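Local structure of DUF655 domain-containing protein (Archaeoglobus fulgidus, 2I5H) at residues Q65-V68 with M69-V72; R88-Y91 with E92-T95; I181-E184 with I185-Q189. The protein is of unknown function but belongs to a family grouped with helix-hairpin-helix proteins, so it may bind nucleic acid. One frame throughout, in Å; residues are numbered along the deposited sequence.

Interaction 1 (Q65-V68 with M69-V72); sequences QPLV and MDRV
Leu67 to Asp70 form a type II beta turn, closed by the hydrogen bond from Asp70 N to Leu67 O at 3.0 Å, with Met69 taking the positive phi that such a turn requires at its third position. A second bond runs the other way across the turn: Leu67 N gives its hydrogen to Asp70 OD2 over 3.0 Å, almost straight at 170°. The donor comes from above the carboxylate, 71° out of its plane. Asp70 can reach back because CG sits beside its backbone N (chi1 -91°, well off the staggered value), which folds the carboxylate over the mouth of the turn. OD2 lies against the aliphatic base of Leu67, 3.7 Å from CB. At the bend, Val68 CG1 touches Met69 CG at 3.9 Å, and the chain of Met69, bent at both later torsions, leads away from the turn. Pro66, buried in this surface contact, packs on Phe26, and backbone hydrogen bonds from Met69 and Asp70 to Val23 join the turn to strand 20-27. Next to the bend, Val68 meets Glu101 while Met69 meets Val105 and His108, all on helix 96-111; beyond it the chain enters strand 71-73, at one margin of the antiparallel sheet.

Interaction 2 (R88-Y91 with E92-T95); sequences RLRY and EDLT
Arg90 grips Asp93 side-on in a salt bridge: Arg90 NE hydrogen-bonds to Asp93 OD2 at 2.8 Å and Arg90 NH2 to Asp93 OD1 at 2.9 Å, almost straight at 178°. The bend of the arginine at chi3 (-61°) turns both nitrogens to the carboxylate, which is nearly coplanar with the guanidinium and met on its syn side. Asp93 OD2 takes a further bond on its anti lone pair from Arg90 N at 2.9 Å. Glu92 completes the salt-bridge network: its carboxylate stacks over one guanidinium face, the planes 13° apart, and Arg90 NH2 to Glu92 OE1 at 3.2 Å is charge attraction with no N-H aimed at the oxygen. This polar side is exposed yet tightly bonded, whereas the apolar side, with Leu89 and Leu94 buried, touches at longer distances: Leu89 CD1 meets Leu94 CD2 at 4.2 Å. Both leucines pack on Gln46 and Leu55 of the sheet. Backbone hydrogen bonds from Asp93 N to Arg90 O and Leu94 N to Tyr91 O hold this short 3-10 turn, which leads from strand 82-88 to helix 96-111, N-capped by Thr95. Two carboxylates thus share one arginine, which would probably fix the guanidinium in rotation and leave the cluster net negative.

Interaction 3 (I181-E184 with I185-Q189); sequences IIYE and IKNPQ
The ring of Tyr183 and the amide of Asn187 meet one helical turn apart, one outer atom of the amide lying over a ring face near the rim. Asn187 CG comes within 4.0 Å of Tyr183 CE1, and the two planes are tilted 27° from each other. The ring extends over this site because Tyr183 CG points opposite to its backbone N (chi1 179°). The amide is probably turned over, which leaves the positions of its oxygen and nitrogen uncertain. With an alanine here the amide would be gone, and that ring face is likely to lose its cover, leaving the ring freer to turn. Two aliphatic pairs repeat the four-residue spacing: Ile182 CG2 against Lys186 CE at 3.6 Å, the two chains side by side and pointing the same way, and Ile181 CG2 against Ile185 CD1 at 3.9 Å.

Behind these pairs stands the helix backbone. Ile185 N bonds to Ile181 O at 2.9 Å and Lys186 N to Ile182 O at 3.0 Å. Asn187 N reaches Tyr183 O at 2.9 Å, with a weak second bond to Glu184 O; Asn187 is the first residue to leave helical angles, and Pro188 follows with no N-H to continue the series. Further out, Ile181 and Ile182 pack on Ile106 of helix 96-111, with Pro103 also touching Ile182. Glu184, buried, turns to the C-terminal tail: OE1 accepts from Thr196 OG1 and Phe195 N, and OE2 from Leu194 N and, as a salt bridge, Arg180 NE. Four donors around a buried carboxylate would probably stabilise its negative charge, tying the returning tail to this last turn by polar bonds while apolar contacts hold the helix to its neighbour.

The three contacts follow one another along the chain. Interactions 1 and 2 lie at opposite margins of the five-stranded antiparallel sheet, one leading into strand 71-73 and the other following strand 82-88, with centres about 18 Å apart and nearest atoms about 9 Å apart. Interaction 3 ends helix 173-186; its centre is about 24 Å from that of interaction 1, across the middle of the chain, but about 12 Å from that of interaction 2. Those two meet where Tyr91 CZ packs on Lys186 CE at 3.5 Å. Helix 96-111 is the common element: side chains from all three contacts touch it. It therefore bridges the edges of the sheet and the C-terminal helix.

Interaction 1 (Q65-V68 with M69-V72)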
loop_
_atom_site.group_PDB
_atom_site.type_symbol
_atom_site.label_atom_id
_atom_site.label_comp_id
_atom_site.label_asym_id
_atom_site.label_seq_id
_atom_site.Cartn_x
_atom_site.Cartn_y
_atom_site.Cartn_z
ATOM N N GLN A 65 20.735 -5.471 -7.278
ATOM C CA GLN A 65 20.574 -5.765 -5.863
ATOM C C GLN A 65 19.587 -4.749 -5.293
ATOM O O GLN A 65 19.970 -3.810 -4.596
ATOM C CB GLN A 65 21.928 -5.669 -5.162
ATOM C CG GLN A 65 22.917 -6.718 -5.646
ATOM C CD GLN A 65 24.347 -6.235 -5.593
ATOM O OE1 GLN A 65 24.717 -5.287 -6.288
ATOM N NE2 GLN A 65 25.160 -6.879 -4.766
ATOM N N PRO A 66 18.293 -4.928 -5.601
ATOM C CA PRO A 66 17.217 -4.044 -5.142
ATOM C C PRO A 66 17.163 -3.913 -3.637
ATOM O O PRO A 66 17.398 -4.880 -2.912
ATOM C CB PRO A 66 15.958 -4.712 -5.689
ATOM C CG PRO A 66 16.464 -5.466 -6.884
ATOM C CD PRO A 66 17.742 -6.046 -6.384
ATOM N N LEU A 67 16.832 -2.708 -3.184
ATOM C CA LEU A 67 16.731 -2.404 -1.763
ATOM C C LEU A 67 15.271 -2.225 -1.370
ATOM O O LEU A 67 14.455 -1.832 -2.192
ATOM C CB LEU A 67 17.470 -1.099 -1.460
ATOM C CG LEU A 67 18.932 -1.050 -1.904
ATOM C CD1 LEU A 67 19.455 0.383 -1.864
ATOM C CD2 LEU A 67 19.745 -1.964 -1.000
ATOM N N VAL A 68 14.949 -2.516 -0.114
ATOM C CA VAL A 68 13.588 -2.308 0.368
ATOM C C VAL A 68 13.298 -0.815 0.149
ATOM O O VAL A 68 14.179 0.023 0.363
ATOM C CB VAL A 68 13.474 -2.639 1.874
ATOM C CG1 VAL A 68 12.094 -2.256 2.393
ATOM C CG2 VAL A 68 13.733 -4.123 2.101
ATOM N N MET A 69 12.080 -0.497 -0.293
ATOM C CA MET A 69 11.649 0.879 -0.560
ATOM C C MET A 69 12.019 1.387 -1.957
ATOM O O MET A 69 11.615 2.484 -2.348
ATOM C CB MET A 69 12.196 1.848 0.501
ATOM C CG MET A 69 11.645 1.625 1.904
ATOM S SD MET A 69 10.084 2.495 2.257
ATOM C CE MET A 69 10.713 4.008 2.974
ATOM N N ASP A 70 12.792 0.606 -2.708
ATOM C CA ASP A 70 13.146 1.007 -4.070
ATOM C C ASP A 70 11.881 1.007 -4.925
ATOM O O ASP A 70 11.001 0.151 -4.761
ATOM C CB ASP A 70 14.141 0.027 -4.704
ATOM C CG ASP A 70 15.586 0.408 -4.468
ATOM O OD1 ASP A 70 15.848 1.412 -3.773
ATOM O OD2 ASP A 70 16.464 -0.312 -4.979
ATOM N N ARG A 71 11.799 1.962 -5.843
ATOM C CA ARG A 71 10.668 2.060 -6.750
ATOM C C ARG A 71 11.140 1.446 -8.063
ATOM O O ARG A 71 12.147 1.875 -8.630
ATOM C CB ARG A 71 10.277 3.526 -6.952
ATOM C CG ARG A 71 9.107 3.741 -7.892
ATOM C CD ARG A 71 8.739 5.215 -7.972
ATOM N NE ARG A 71 7.531 5.444 -8.761
ATOM C CZ ARG A 71 7.500 6.093 -9.921
ATOM N NH1 ARG A 71 8.616 6.585 -10.445
ATOM N NH2 ARG A 71 6.347 6.262 -10.551
ATOM N N VAL A 72 10.429 0.433 -8.543
ATOM C CA VAL A 72 10.822 -0.227 -9.777
ATOM C C VAL A 72 9.740 -0.179 -10.837
ATOM O O VAL A 72 8.545 -0.199 -10.538
ATOM C CB VAL A 72 11.208 -1.707 -9.533
ATOM C CG1 VAL A 72 12.433 -1.777 -8.635
ATOM C CG2 VAL A 72 10.029 -2.462 -8.902
#

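Interaction 2 (R88-Y91 with E92-T95)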
loop_
_atom_site.group_PDB
_atom_site.type_symbol
_atom_site.label_atom_id
_atom_site.label_comp_id
_atom_site.label_asym_id
_atom_site.label_seq_id
_atom_site.Cartn_x
_atom_site.Cartn_y
_atom_site.Cartn_z
ATOM N N ARG A 88 0.624 -12.660 -9.114
ATOM C CA ARG A 88 0.034 -11.790 -8.124
ATOM C C ARG A 88 -0.012 -12.605 -6.829
ATOM O O ARG A 88 -0.212 -13.822 -6.858
ATOM C CB ARG A 88 -1.374 -11.374 -8.551
ATOM C CG ARG A 88 -2.032 -10.436 -7.569
ATOM C CD ARG A 88 -3.274 -9.797 -8.156
ATOM N NE ARG A 88 -3.931 -8.952 -7.168
ATOM C CZ ARG A 88 -4.946 -8.139 -7.430
ATOM N NH1 ARG A 88 -5.433 -8.050 -8.662
ATOM N NH2 ARG A 88 -5.472 -7.414 -6.454
ATOM N N LEU A 89 0.157 -11.928 -5.700
ATOM C CA LEU A 89 0.194 -12.598 -4.403
ATOM C C LEU A 89 -0.934 -12.222 -3.459
ATOM O O LEU A 89 -1.499 -11.145 -3.559
ATOM C CB LEU A 89 1.511 -12.262 -3.698
ATOM C CG LEU A 89 2.819 -12.500 -4.457
ATOM C CD1 LEU A 89 3.982 -11.909 -3.665
ATOM C CD2 LEU A 89 3.016 -13.987 -4.684
ATOM N N ARG A 90 -1.244 -13.133 -2.537
ATOM C CA ARG A 90 -2.231 -12.878 -1.497
ATOM C C ARG A 90 -1.351 -12.416 -0.338
ATOM O O ARG A 90 -0.132 -12.594 -0.367
ATOM C CB ARG A 90 -2.949 -14.161 -1.067
ATOM C CG ARG A 90 -3.741 -14.842 -2.153
ATOM C CD ARG A 90 -4.109 -16.268 -1.726
ATOM N NE ARG A 90 -2.919 -17.077 -1.487
ATOM C CZ ARG A 90 -2.929 -18.369 -1.172
ATOM N NH1 ARG A 90 -4.083 -19.017 -1.052
ATOM N NH2 ARG A 90 -1.782 -19.015 -0.985
ATOM N N TYR A 91 -1.952 -11.832 0.689
ATOM C CA TYR A 91 -1.158 -11.385 1.822
ATOM C C TYR A 91 -0.342 -12.531 2.431
ATOM O O TYR A 91 0.807 -12.339 2.832
ATOM C CB TYR A 91 -2.058 -10.788 2.898
ATOM C CG TYR A 91 -1.275 -10.293 4.087
ATOM C CD1 TYR A 91 -0.626 -9.060 4.053
ATOM C CD2 TYR A 91 -1.161 -11.068 5.239
ATOM C CE1 TYR A 91 0.117 -8.607 5.145
ATOM C CE2 TYR A 91 -0.425 -10.630 6.330
ATOM C CZ TYR A 91 0.210 -9.402 6.282
ATOM O OH TYR A 91 0.930 -8.959 7.371
ATOM N N GLU A 92 -0.931 -13.722 2.490
ATOM C CA GLU A 92 -0.257 -14.879 3.086
ATOM C C GLU A 92 0.973 -15.348 2.323
ATOM O O GLU A 92 1.838 -16.015 2.884
ATOM C CB GLU A 92 -1.232 -16.052 3.223
ATOM C CG GLU A 92 -1.733 -16.609 1.893
ATOM C CD GLU A 92 -2.868 -17.594 2.066
ATOM O OE1 GLU A 92 -2.611 -18.818 2.117
ATOM O OE2 GLU A 92 -4.022 -17.137 2.160
ATOM N N ASP A 93 1.048 -15.003 1.044
ATOM C CA ASP A 93 2.183 -15.412 0.224
ATOM C C ASP A 93 3.407 -14.534 0.428
ATOM O O ASP A 93 4.485 -14.851 -0.066
ATOM C CB ASP A 93 1.783 -15.413 -1.252
ATOM C CG ASP A 93 0.597 -16.316 -1.521
ATOM O OD1 ASP A 93 0.713 -17.529 -1.248
ATOM O OD2 ASP A 93 -0.444 -15.816 -1.996
ATOM N N LEU A 94 3.239 -13.427 1.142
ATOM C CA LEU A 94 4.364 -12.538 1.408
ATOM C C LEU A 94 5.311 -13.197 2.400
ATOM O O LEU A 94 4.876 -13.927 3.295
ATOM C CB LEU A 94 3.884 -11.207 1.994
ATOM C CG LEU A 94 3.097 -10.253 1.094
ATOM C CD1 LEU A 94 2.627 -9.067 1.924
ATOM C CD2 LEU A 94 3.982 -9.782 -0.069
ATOM N N THR A 95 6.606 -12.953 2.232
ATOM C CA THR A 95 7.598 -13.499 3.152
ATOM C C THR A 95 7.421 -12.756 4.474
ATOM O O THR A 95 6.742 -11.734 4.532
ATOM C CB THR A 95 9.039 -13.246 2.662
ATOM O OG1 THR A 95 9.268 -11.834 2.570
ATOM C CG2 THR A 95 9.276 -13.899 1.312
#

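Interaction 3 (I181-E184 with I185-Q189)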
loop_
_atom_site.group_PDB
_atom_site.type_symbol
_atom_site.label_atom_id
_atom_site.label_comp_id
_atom_site.label_asym_id
_atom_site.label_seq_id
_atom_site.Cartn_x
_atom_site.Cartn_y
_atom_site.Cartn_z
ATOM N N ILE A 181 -5.827 0.228 3.768
ATOM C CA ILE A 181 -5.230 -0.463 2.627
ATOM C C ILE A 181 -4.845 -1.893 3.000
ATOM O O ILE A 181 -5.162 -2.842 2.283
ATOM C CB ILE A 181 -3.994 0.301 2.105
ATOM C CG1 ILE A 181 -4.443 1.650 1.530
ATOM C CG2 ILE A 181 -3.276 -0.523 1.039
ATOM C CD1 ILE A 181 -3.303 2.573 1.137
ATOM N N ILE A 182 -4.171 -2.054 4.130
ATOM C CA ILE A 182 -3.778 -3.383 4.571
ATOM C C ILE A 182 -5.018 -4.245 4.795
ATOM O O ILE A 182 -5.025 -5.430 4.466
ATOM C CB ILE A 182 -2.934 -3.304 5.860
ATOM C CG1 ILE A 182 -1.540 -2.768 5.512
ATOM C CG2 ILE A 182 -2.850 -4.668 6.526
ATOM C CD1 ILE A 182 -0.605 -2.630 6.686
ATOM N N TYR A 183 -6.076 -3.646 5.337
ATOM C CA TYR A 183 -7.304 -4.393 5.576
ATOM C C TYR A 183 -7.863 -4.936 4.263
ATOM O O TYR A 183 -8.257 -6.097 4.178
ATOM C CB TYR A 183 -8.359 -3.508 6.244
ATOM C CG TYR A 183 -9.660 -4.239 6.488
ATOM C CD1 TYR A 183 -9.789 -5.137 7.546
ATOM C CD2 TYR A 183 -10.746 -4.070 5.632
ATOM C CE1 TYR A 183 -10.971 -5.852 7.745
ATOM C CE2 TYR A 183 -11.931 -4.780 5.822
ATOM C CZ TYR A 183 -12.035 -5.667 6.877
ATOM O OH TYR A 183 -13.206 -6.369 7.065
ATOM N N GLU A 184 -7.890 -4.090 3.240
ATOM C CA GLU A 184 -8.411 -4.489 1.937
ATOM C C GLU A 184 -7.545 -5.567 1.294
ATOM O O GLU A 184 -8.059 -6.518 0.703
ATOM C CB GLU A 184 -8.524 -3.263 1.025
ATOM C CG GLU A 184 -9.618 -2.287 1.477
ATOM C CD GLU A 184 -9.718 -1.038 0.618
ATOM O OE1 GLU A 184 -9.127 -1.009 -0.480
ATOM O OE2 GLU A 184 -10.407 -0.078 1.041
ATOM N N ILE A 185 -6.233 -5.430 1.424
ATOM C CA ILE A 185 -5.318 -6.417 0.865
ATOM C C ILE A 185 -5.555 -7.783 1.507
ATOM O O ILE A 185 -5.511 -8.813 0.836
ATOM C CB ILE A 185 -3.852 -5.997 1.089
ATOM C CG1 ILE A 185 -3.540 -4.768 0.230
ATOM C CG2 ILE A 185 -2.916 -7.163 0.773
ATOM C CD1 ILE A 185 -2.129 -4.242 0.390
ATOM N N LYS A 186 -5.821 -7.784 2.810
ATOM C CA LYS A 186 -6.063 -9.024 3.536
ATOM C C LYS A 186 -7.466 -9.569 3.308
ATOM O O LYS A 186 -7.699 -10.772 3.439
ATOM C CB LYS A 186 -5.855 -8.817 5.036
ATOM C CG LYS A 186 -4.434 -8.496 5.444
ATOM C CD LYS A 186 -4.324 -8.426 6.957
ATOM C CE LYS A 186 -2.900 -8.156 7.403
ATOM N NZ LYS A 186 -2.783 -8.104 8.892
ATOM N N ASN A 187 -8.401 -8.687 2.966
ATOM C CA ASN A 187 -9.781 -9.103 2.746
ATOM C C ASN A 187 -10.313 -8.723 1.373
ATOM O O ASN A 187 -11.124 -7.805 1.241
ATOM C CB ASN A 187 -10.687 -8.508 3.825
ATOM C CG ASN A 187 -10.238 -8.870 5.223
ATOM O OD1 ASN A 187 -9.396 -8.196 5.812
ATOM N ND2 ASN A 187 -10.788 -9.956 5.756
ATOM N N PRO A 188 -9.873 -9.437 0.329
ATOM C CA PRO A 188 -10.324 -9.153 -1.032
ATOM C C PRO A 188 -11.834 -9.301 -1.199
ATOM O O PRO A 188 -12.407 -8.811 -2.169
ATOM C CB PRO A 188 -9.534 -10.157 -1.871
ATOM C CG PRO A 188 -9.371 -11.313 -0.934
ATOM C CD PRO A 188 -9.003 -10.628 0.357
ATOM N N GLN A 189 -12.479 -9.971 -0.248
ATOM C CA GLN A 189 -13.922 -10.158 -0.319
ATOM C C GLN A 189 -14.707 -9.041 0.370
ATOM O O GLN A 189 -15.939 -9.021 0.314
ATOM C CB GLN A 189 -14.321 -11.518 0.270
ATOM C CG GLN A 189 -13.887 -11.762 1.707
ATOM C CD GLN A 189 -12.381 -11.865 1.861
ATOM O OE1 GLN A 189 -11.722 -12.634 1.158
ATOM N NE2 GLN A 189 -11.831 -11.097 2.790
#